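Local coordinates for 5-formaminoimidazole-4-carboxamide-1-(beta)-D-ribofuranosyl 5'-monophosphate synthetase (Methanocaldococcus jannaschii, PDB 2R7L), which catalyses the ATP- and formate-dependent formylation of the purine precursor AICAR to FAICAR without using folates, at residues E18-T23 against S42-T47; G25-L30 against H92-A97; N103-F108 against N115-R120. All blocks are in the same frame, centred on the assembly; numbering follows the deposited sequence.

Interaction 1. Residues E18-T23 against S42-T47; sequences EITIAT and STVCIT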
loop_
_atom_site.group_PDB
_atom_site.type_symbol
_atom_site.label_atom_id
_atom_site.label_comp_id
_atom_site.label_asym_id
_atom_site.label_seq_id
_atom_site.Cartn_x
_atom_site.Cartn_y
_atom_site.Cartn_z
ATOM N N GLU A 18 14.865 -7.785 -22.399
ATOM C CA GLU A 18 15.554 -8.309 -21.230
ATOM C C GLU A 18 16.621 -7.359 -20.688
ATOM O O GLU A 18 17.671 -7.801 -20.214
ATOM C CB GLU A 18 16.173 -9.663 -21.559
ATOM C CG GLU A 18 15.175 -10.637 -22.157
ATOM C CD GLU A 18 15.769 -12.001 -22.403
ATOM O OE1 GLU A 18 16.968 -12.188 -22.108
ATOM O OE2 GLU A 18 15.033 -12.884 -22.891
ATOM N N ILE A 19 16.347 -6.059 -20.755
ATOM C CA ILE A 19 17.282 -5.062 -20.241
ATOM C C ILE A 19 17.381 -5.186 -18.722
ATOM O O ILE A 19 16.369 -5.130 -18.013
ATOM C CB ILE A 19 16.868 -3.627 -20.623
ATOM C CG1 ILE A 19 16.837 -3.458 -22.143
ATOM C CG2 ILE A 19 17.801 -2.603 -19.988
ATOM C CD1 ILE A 19 18.132 -3.800 -22.829
ATOM N N THR A 20 18.599 -5.387 -18.233
ATOM C CA THR A 20 18.838 -5.444 -16.800
ATOM C C THR A 20 19.581 -4.191 -16.340
ATOM O O THR A 20 20.091 -3.416 -17.157
ATOM C CB THR A 20 19.659 -6.675 -16.402
ATOM O OG1 THR A 20 20.994 -6.538 -16.900
ATOM C CG2 THR A 20 19.032 -7.950 -16.953
ATOM N N ILE A 21 19.627 -3.991 -15.031
ATOM C CA ILE A 21 20.374 -2.876 -14.462
ATOM C C ILE A 21 21.511 -3.435 -13.644
ATOM O O ILE A 21 21.304 -4.299 -12.788
ATOM C CB ILE A 21 19.479 -1.962 -13.604
ATOM C CG1 ILE A 21 18.554 -1.153 -14.516
ATOM C CG2 ILE A 21 20.335 -1.032 -12.729
ATOM C CD1 ILE A 21 17.523 -0.330 -13.786
ATOM N N ALA A 22 22.723 -2.975 -13.939
ATOM C CA ALA A 22 23.899 -3.447 -13.224
ATOM C C ALA A 22 24.676 -2.308 -12.544
ATOM O O ALA A 22 24.604 -1.143 -12.949
ATOM C CB ALA A 22 24.810 -4.230 -14.160
ATOM N N THR A 23 25.419 -2.672 -11.508
ATOM C CA THR A 23 26.269 -1.736 -10.799
ATOM C C THR A 23 27.213 -2.552 -9.932
ATOM O O THR A 23 27.009 -3.751 -9.741
ATOM C CB THR A 23 25.439 -0.761 -9.926
ATOM O OG1 THR A 23 26.178 0.448 -9.707
ATOM C CG2 THR A 23 25.079 -1.396 -8.598
ATOM N N SER A 42 15.369 -7.002 -13.668
ATOM C CA SER A 42 16.263 -7.961 -13.058
ATOM C C SER A 42 17.613 -7.243 -12.898
ATOM O O SER A 42 17.982 -6.422 -13.733
ATOM C CB SER A 42 16.402 -9.206 -13.931
ATOM O OG SER A 42 17.068 -10.238 -13.224
ATOM N N THR A 43 18.332 -7.535 -11.818
ATOM C CA THR A 43 19.520 -6.760 -11.464
ATOM C C THR A 43 20.797 -7.588 -11.424
ATOM O O THR A 43 20.786 -8.745 -11.002
ATOM C CB THR A 43 19.372 -6.129 -10.079
ATOM O OG1 THR A 43 19.066 -7.159 -9.132
ATOM C CG2 THR A 43 18.272 -5.079 -10.069
ATOM N N VAL A 44 21.902 -6.963 -11.827
ATOM C CA VAL A 44 23.224 -7.590 -11.772
ATOM C C VAL A 44 24.150 -6.824 -10.821
ATOM O O VAL A 44 24.292 -5.607 -10.919
ATOM C CB VAL A 44 23.870 -7.643 -13.174
ATOM C CG1 VAL A 44 25.220 -8.341 -13.112
ATOM C CG2 VAL A 44 22.938 -8.341 -14.165
ATOM N N CYS A 45 24.775 -7.545 -9.903
ATOM C CA CYS A 45 25.680 -6.939 -8.943
ATOM C C CYS A 45 27.091 -7.511 -9.053
ATOM O O CYS A 45 27.310 -8.692 -8.795
ATOM C CB CYS A 45 25.153 -7.164 -7.530
ATOM S SG CYS A 45 26.177 -6.488 -6.222
ATOM N N ILE A 46 28.052 -6.669 -9.428
ATOM C CA ILE A 46 29.452 -7.079 -9.384
ATOM C C ILE A 46 29.932 -7.097 -7.936
ATOM O O ILE A 46 29.835 -6.092 -7.225
ATOM C CB ILE A 46 30.347 -6.157 -10.213
ATOM C CG1 ILE A 46 29.767 -5.982 -11.612
ATOM C CG2 ILE A 46 31.758 -6.720 -10.283
ATOM C CD1 ILE A 46 30.577 -5.064 -12.494
ATOM N N THR A 47 30.435 -8.245 -7.495
ATOM C CA THR A 47 30.845 -8.411 -6.110
ATOM C C THR A 47 32.109 -9.285 -6.003
ATOM O O THR A 47 32.732 -9.605 -7.014
ATOM C CB THR A 47 29.696 -8.998 -5.276
ATOM O OG1 THR A 47 30.058 -9.015 -3.893
ATOM C CG2 THR A 47 29.364 -10.420 -5.736
HETATM O O HOH W 1 15.123 -6.941 -16.518
#
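Val-44 holds CG1 anti to its backbone N (chi1 -178°), which sets CG2 beside that N and 3.8 Å from Thr-20 OG1; at Thr-20, chi1 of 69° places OG1 between N and the carbonyl carbon and CG2 beside N, near Ser-42 O and CB. One bridge further on, Ala-22 CB meets Val-44 CB at 3.7 Å, on the face where Val-44 also packs against Ile-65. The backbones run parallel, 4.6 Å apart at the closest approach of the strand axes, with Ile-21, Ala-22 and Thr-23 beside Thr-43, Val-44 and Cys-45. Four hydrogen bonds join them: Ile-21 N to Ser-42 O, Val-44 N to Ile-21 O (2.9 Å), Thr-23 N to Val-44 O, and Ile-46 N to Thr-23 O (3.1 Å). One water extends the ladder, giving a proton to Ile-19 O and accepting from Ser-42 N. This is the strand pair of a beta-alpha-beta unit, with helix 29-38 packed on the face of Ile-21, Thr-43 and Cys-45. Cohesion across the pair is mainly backbone hydrogen bonding, while the hydroxyls bond elsewhere: Thr-20 to Leu-85 and Ser-87, Thr-23 to Val-90, Thr-43 to Val-60 and Asp-62, and Ser-42 to Asp-62 and to Ser-42 of the second subunit.

Interaction 2. Residues G25-L30 against H92-A97; sequences GSHTSL and HGSFIA. With AMZ (aminoimidazole 4-carboxamide ribonucleotide), chain F.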
loop_
_atom_site.group_PDB
_atom_site.type_symbol
_atom_site.label_atom_id
_atom_site.label_comp_id
_atom_site.label_asym_id
_atom_site.label_seq_id
_atom_site.Cartn_x
_atom_site.Cartn_y
_atom_site.Cartn_z
ATOM N N GLY A 25 28.830 -3.667 -6.397
ATOM C CA GLY A 25 28.276 -3.824 -5.066
ATOM C C GLY A 25 28.973 -3.001 -3.994
ATOM O O GLY A 25 29.736 -3.533 -3.192
ATOM N N SER A 26 28.680 -1.705 -3.966
ATOM C CA SER A 26 29.263 -0.798 -2.988
ATOM C C SER A 26 28.669 0.586 -3.160
ATOM O O SER A 26 27.872 0.816 -4.070
ATOM C CB SER A 26 30.784 -0.709 -3.180
ATOM O OG SER A 26 31.372 0.037 -2.128
ATOM N N HIS A 27 29.085 1.508 -2.291
ATOM C CA HIS A 27 28.751 2.930 -2.408
ATOM C C HIS A 27 27.271 3.236 -2.180
ATOM O O HIS A 27 26.890 3.692 -1.106
ATOM C CB HIS A 27 29.195 3.491 -3.755
ATOM C CG HIS A 27 29.176 4.985 -3.815
ATOM N ND1 HIS A 27 28.171 5.691 -4.438
ATOM C CD2 HIS A 27 30.036 5.909 -3.321
ATOM C CE1 HIS A 27 28.412 6.986 -4.331
ATOM N NE2 HIS A 27 29.538 7.145 -3.656
ATOM N N THR A 28 26.452 2.997 -3.206
ATOM C CA THR A 28 25.016 3.252 -3.149
ATOM C C THR A 28 24.220 2.127 -3.819
ATOM O O THR A 28 23.039 2.283 -4.112
ATOM C CB THR A 28 24.663 4.577 -3.851
ATOM O OG1 THR A 28 25.422 4.695 -5.064
ATOM C CG2 THR A 28 24.969 5.775 -2.946
ATOM N N SER A 29 24.866 0.990 -4.053
ATOM C CA SER A 29 24.260 -0.066 -4.857
ATOM C C SER A 29 22.975 -0.637 -4.244
ATOM O O SER A 29 22.060 -1.025 -4.967
ATOM C CB SER A 29 25.261 -1.186 -5.122
ATOM O OG SER A 29 25.528 -1.897 -3.928
ATOM N N LEU A 30 22.900 -0.678 -2.919
ATOM C CA LEU A 30 21.734 -1.275 -2.253
ATOM C C LEU A 30 20.402 -0.713 -2.738
ATOM O O LEU A 30 19.479 -1.478 -2.992
ATOM C CB LEU A 30 21.835 -1.174 -0.735
ATOM C CG LEU A 30 22.782 -2.194 -0.096
ATOM C CD1 LEU A 30 22.886 -1.970 1.403
ATOM C CD2 LEU A 30 22.332 -3.597 -0.401
ATOM N N HIS A 92 28.723 4.897 -10.019
ATOM C CA HIS A 92 28.822 5.558 -8.730
ATOM C C HIS A 92 30.276 5.671 -8.250
ATOM O O HIS A 92 31.195 5.122 -8.868
ATOM C CB HIS A 92 27.956 4.844 -7.692
ATOM C CG HIS A 92 28.318 3.409 -7.474
ATOM N ND1 HIS A 92 29.588 3.006 -7.129
ATOM C CD2 HIS A 92 27.564 2.285 -7.510
ATOM C CE1 HIS A 92 29.607 1.694 -6.974
ATOM N NE2 HIS A 92 28.391 1.232 -7.203
ATOM N N GLY A 93 30.463 6.381 -7.139
ATOM C CA GLY A 93 31.785 6.651 -6.572
ATOM C C GLY A 93 32.772 5.500 -6.585
ATOM O O GLY A 93 33.859 5.623 -7.154
ATOM N N SER A 94 32.399 4.390 -5.955
ATOM C CA SER A 94 33.277 3.230 -5.845
ATOM C C SER A 94 33.562 2.599 -7.195
ATOM O O SER A 94 34.628 2.017 -7.396
ATOM C CB SER A 94 32.673 2.164 -4.931
ATOM O OG SER A 94 32.571 2.621 -3.602
ATOM N N PHE A 95 32.598 2.692 -8.108
ATOM C CA PHE A 95 32.747 2.091 -9.422
ATOM C C PHE A 95 33.778 2.847 -10.246
ATOM O O PHE A 95 34.675 2.246 -10.837
ATOM C CB PHE A 95 31.418 2.054 -10.174
ATOM C CG PHE A 95 31.567 1.709 -11.627
ATOM C CD1 PHE A 95 31.876 0.410 -12.012
ATOM C CD2 PHE A 95 31.420 2.678 -12.603
ATOM C CE1 PHE A 95 32.028 0.085 -13.343
ATOM C CE2 PHE A 95 31.574 2.365 -13.937
ATOM C CZ PHE A 95 31.876 1.065 -14.309
ATOM N N ILE A 96 33.630 4.166 -10.297
ATOM C CA ILE A 96 34.564 5.006 -11.024
ATOM C C ILE A 96 35.980 4.846 -10.467
ATOM O O ILE A 96 36.951 4.798 -11.222
ATOM C CB ILE A 96 34.118 6.471 -10.996
ATOM C CG1 ILE A 96 32.728 6.592 -11.620
ATOM C CG2 ILE A 96 35.112 7.349 -11.737
ATOM C CD1 ILE A 96 32.086 7.956 -11.459
ATOM N N ALA A 97 36.087 4.722 -9.148
ATOM C CA ALA A 97 37.380 4.551 -8.495
ATOM C C ALA A 97 38.030 3.210 -8.815
ATOM O O ALA A 97 39.184 3.166 -9.238
ATOM C CB ALA A 97 37.252 4.728 -6.987
HETATM O O5 AMZ F . 27.962 7.936 2.654
HETATM C C6 AMZ F . 28.553 8.782 1.979
HETATM N N2 AMZ F . 28.273 10.083 1.991
HETATM C C3A AMZ F . 29.696 8.380 1.062
HETATM C C7A AMZ F . 30.524 9.223 0.343
HETATM N N3 AMZ F . 30.485 10.556 0.297
HETATM N N1 AMZ F . 30.083 7.130 0.836
HETATM C C5 AMZ F . 31.120 7.188 -0.011
HETATM N N AMZ F . 31.387 8.465 -0.309
HETATM C C1 AMZ F . 32.452 8.945 -1.222
HETATM C C2 AMZ F . 33.789 9.160 -0.513
HETATM C C3 AMZ F . 34.587 7.921 -0.875
HETATM O O2 AMZ F . 35.959 8.275 -1.038
HETATM O O1 AMZ F . 34.403 10.322 -1.084
HETATM O O AMZ F . 32.629 7.872 -2.161
HETATM C C AMZ F . 34.021 7.548 -2.242
HETATM C C4 AMZ F . 34.105 6.032 -2.508
HETATM O O3 AMZ F . 33.437 5.315 -1.475
HETATM P P AMZ F . 34.097 4.009 -0.875
HETATM O OP1 AMZ F . 34.213 2.875 -1.828
HETATM O O4 AMZ F . 35.548 4.421 -0.319
HETATM O OP2 AMZ F . 33.222 3.586 0.422
#
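His-92 comes first, and His-27 CB sits over one face of its ring, 3.7 Å from the His-92 centroid, a CH-pi contact. The two imidazoles are nearly parallel, 19° between planes, but slid so far apart that they barely overlap. CG of His-92 lies between the backbone N and the carbonyl carbon (chi1 59°), and the ring reaches back to strand 20-24, where NE2 is hydrogen-bonded to Leu-24 O. Gly-93 follows, its backbone lying against the His-27 ring, with CA 3.8 Å from the ring centroid and N over the ring centre. A CB on Gly-93 would run into His-27 NE2, so the missing side chain lets the ring lie flat on the start of helix 93-99. The rotation of that ring is further fixed by a 3.0 Å hydrogen bond between His-27 ND1 and Thr-28 OG1. At Ser-94, OG accepts a hydrogen bond from Ser-26 OG (3.2 Å). Ser-94 OG in turn donates to OP1 of the AICAR phosphate, modelled at a doubtfully short 2.4 Å. The ribose ring oxygen O of the ligand lies at the edge of the His-27 ring, 3.5 Å from CD2, while Arg-264 and Ser-266 of the third subunit and Asn-258 also bind the nucleotide. The Ser-26 bond is consistent with a second-shell residue that helps point the Ser-94 hydroxyl at the phosphate.

Interaction 3. Residues N103-F108 against N115-R120; sequences NVENSF and NRRILR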
loop_
_atom_site.group_PDB
_atom_site.type_symbol
_atom_site.label_atom_id
_atom_site.label_comp_id
_atom_site.label_asym_id
_atom_site.label_seq_id
_atom_site.Cartn_x
_atom_site.Cartn_y
_atom_site.Cartn_z
ATOM N N ASN A 103 39.890 4.487 -17.683
ATOM C CA ASN A 103 39.249 3.285 -18.198
ATOM C C ASN A 103 37.748 3.485 -18.431
ATOM O O ASN A 103 37.181 2.900 -19.347
ATOM C CB ASN A 103 39.464 2.112 -17.245
ATOM C CG ASN A 103 40.914 1.681 -17.163
ATOM O OD1 ASN A 103 41.707 1.940 -18.072
ATOM N ND2 ASN A 103 41.269 1.009 -16.073
ATOM N N VAL A 104 37.110 4.311 -17.603
ATOM C CA VAL A 104 35.680 4.578 -17.740
ATOM C C VAL A 104 35.399 5.429 -18.972
ATOM O O VAL A 104 34.387 5.241 -19.646
ATOM C CB VAL A 104 35.087 5.289 -16.494
ATOM C CG1 VAL A 104 33.673 5.766 -16.777
ATOM C CG2 VAL A 104 35.098 4.372 -15.280
ATOM N N GLU A 105 36.296 6.362 -19.272
ATOM C CA GLU A 105 36.052 7.320 -20.354
ATOM C C GLU A 105 36.285 6.739 -21.748
ATOM O O GLU A 105 35.706 7.228 -22.720
ATOM C CB GLU A 105 36.898 8.586 -20.176
ATOM C CG GLU A 105 36.623 9.362 -18.897
ATOM C CD GLU A 105 35.275 10.055 -18.904
ATOM O OE1 GLU A 105 34.866 10.559 -19.969
ATOM O OE2 GLU A 105 34.627 10.103 -17.838
ATOM N N ASN A 106 37.127 5.709 -21.849
ATOM C CA ASN A 106 37.491 5.164 -23.162
ATOM C C ASN A 106 37.904 3.683 -23.233
ATOM O O ASN A 106 38.427 3.230 -24.249
ATOM C CB ASN A 106 38.546 6.051 -23.843
ATOM C CG ASN A 106 39.581 6.594 -22.869
ATOM O OD1 ASN A 106 40.242 5.839 -22.153
ATOM N ND2 ASN A 106 39.735 7.916 -22.853
ATOM N N SER A 107 37.654 2.925 -22.173
ATOM C CA SER A 107 37.983 1.502 -22.168
ATOM C C SER A 107 36.805 0.631 -21.706
ATOM O O SER A 107 36.833 -0.591 -21.856
ATOM C CB SER A 107 39.215 1.254 -21.294
ATOM O OG SER A 107 39.372 -0.118 -20.974
ATOM N N PHE A 108 35.770 1.262 -21.151
ATOM C CA PHE A 108 34.626 0.526 -20.597
ATOM C C PHE A 108 33.450 0.504 -21.571
ATOM O O PHE A 108 32.605 1.396 -21.557
ATOM C CB PHE A 108 34.192 1.121 -19.249
ATOM C CG PHE A 108 33.332 0.202 -18.434
ATOM C CD1 PHE A 108 31.987 0.468 -18.249
ATOM C CD2 PHE A 108 33.869 -0.936 -17.865
ATOM C CE1 PHE A 108 31.192 -0.385 -17.501
ATOM C CE2 PHE A 108 33.077 -1.793 -17.117
ATOM C CZ PHE A 108 31.741 -1.514 -16.936
ATOM N N ASN A 115 25.775 11.028 -18.109
ATOM C CA ASN A 115 26.649 11.685 -19.077
ATOM C C ASN A 115 28.102 11.333 -18.784
ATOM O O ASN A 115 28.705 11.860 -17.855
ATOM C CB ASN A 115 26.427 13.204 -19.068
ATOM C CG ASN A 115 27.427 13.951 -19.937
ATOM O OD1 ASN A 115 28.337 13.353 -20.496
ATOM N ND2 ASN A 115 27.260 15.267 -20.047
ATOM N N ARG A 116 28.644 10.427 -19.587
ATOM C CA ARG A 116 29.973 9.858 -19.384
ATOM C C ARG A 116 31.091 10.902 -19.352
ATOM O O ARG A 116 32.039 10.777 -18.578
ATOM C CB ARG A 116 30.259 8.865 -20.506
ATOM C CG ARG A 116 31.246 7.789 -20.171
ATOM C CD ARG A 116 31.494 6.945 -21.399
ATOM N NE ARG A 116 31.906 5.590 -21.057
ATOM C CZ ARG A 116 31.121 4.525 -21.157
ATOM N NH1 ARG A 116 29.874 4.654 -21.598
ATOM N NH2 ARG A 116 31.585 3.329 -20.823
ATOM N N ARG A 117 30.981 11.916 -20.205
ATOM C CA ARG A 117 32.013 12.943 -20.321
ATOM C C ARG A 117 32.119 13.780 -19.043
ATOM O O ARG A 117 33.207 14.200 -18.652
ATOM C CB ARG A 117 31.724 13.864 -21.514
ATOM C CG ARG A 117 31.679 13.182 -22.883
ATOM C CD ARG A 117 33.069 12.820 -23.412
ATOM N NE ARG A 117 33.408 11.421 -23.157
ATOM C CZ ARG A 117 34.549 10.841 -23.521
ATOM N NH1 ARG A 117 35.483 11.536 -24.162
ATOM N NH2 ARG A 117 34.758 9.561 -23.239
ATOM N N ILE A 118 30.983 14.006 -18.390
ATOM C CA ILE A 118 30.918 14.938 -17.274
ATOM C C ILE A 118 31.472 14.364 -15.972
ATOM O O ILE A 118 31.644 15.083 -14.992
ATOM C CB ILE A 118 29.490 15.488 -17.073
ATOM C CG1 ILE A 118 29.543 16.884 -16.459
ATOM C CG2 ILE A 118 28.639 14.526 -16.248
ATOM C CD1 ILE A 118 28.197 17.492 -16.219
ATOM N N LEU A 119 31.781 13.075 -15.967
ATOM C CA LEU A 119 32.358 12.455 -14.788
ATOM C C LEU A 119 33.756 13.013 -14.525
ATOM O O LEU A 119 34.282 12.913 -13.414
ATOM C CB LEU A 119 32.409 10.931 -14.945
ATOM C CG LEU A 119 31.067 10.191 -15.083
ATOM C CD1 LEU A 119 31.290 8.688 -15.152
ATOM C CD2 LEU A 119 30.117 10.537 -13.946
ATOM N N ARG A 120 34.349 13.600 -15.557
ATOM C CA ARG A 120 35.687 14.152 -15.455
ATOM C C ARG A 120 35.632 15.528 -14.804
ATOM O O ARG A 120 36.562 15.940 -14.118
ATOM C CB ARG A 120 36.335 14.236 -16.836
ATOM C CG ARG A 120 37.834 14.087 -16.792
ATOM C CD ARG A 120 38.441 14.101 -18.170
ATOM N NE ARG A 120 38.780 12.772 -18.683
ATOM C CZ ARG A 120 39.529 11.880 -18.043
ATOM N NH1 ARG A 120 39.794 10.714 -18.614
ATOM N NH2 ARG A 120 40.002 12.138 -16.831
#
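Val-104 O receives Arg-116 NE at 2.9 Å, with an N-H...O angle of 165° and the oxygen close to the guanidinium plane. The extended Arg-116 chain (chi2 -176°) brings NE there, and its NH1 forms a salt bridge with the terminal carboxylate of Ser-361. On this buried side Val-104 CG1 also touches Leu-119 CD1, 4.1 Å away, the two side chains crossing at about a right angle. Glu-105 bridges to the outer side: its chain, bent at chi2 (-71°), brings OE2 within 2.8 Å of Arg-116 O. Toward solvent the grip is looser. Exposed Arg-117 lays one guanidinium face under Glu-105 OE1, and this salt bridge, 3.4 Å from OE1 to NH2, rests on charge alone because no N-H points at the oxygen. Arg-120 NH1 passes 3.5 Å from Glu-105 CG on its way to a salt bridge with Asp-102. An alanine in place of Glu-105 would probably leave Arg-117 without this carboxylate partner and open a gap beside Leu-119 CB. The contact packs helix 101-106 against the irregular, helix-like segment 116-120, in the loop before helix 125-135 of the N-terminal domain.

Along the chain the segments of interactions 1 and 2 alternate, and interaction 3 follows both; all lie in the same N-terminal family region. Interactions 1 and 2 have centres about 13 Å apart. Interaction 1 and the 25-30 side of interaction 2 belong to the beta-alpha-beta unit of strand 20-24, helix 29-38 and strand 43-47, and Gly-25 N probably bonds Ile-46 O at 2.8 Å. Interactions 2 and 3, centres about 15 Å apart, meet through the consecutive helices 93-99 and 101-106, where Phe-95 packs edge-to-face with Phe-108 and Ile-96 touches Leu-119. Interactions 1 and 3, centres about 19 Å apart, do not touch. Interaction 2, which holds His-27 and Ser-94 of the AICAR site, thus links the other two.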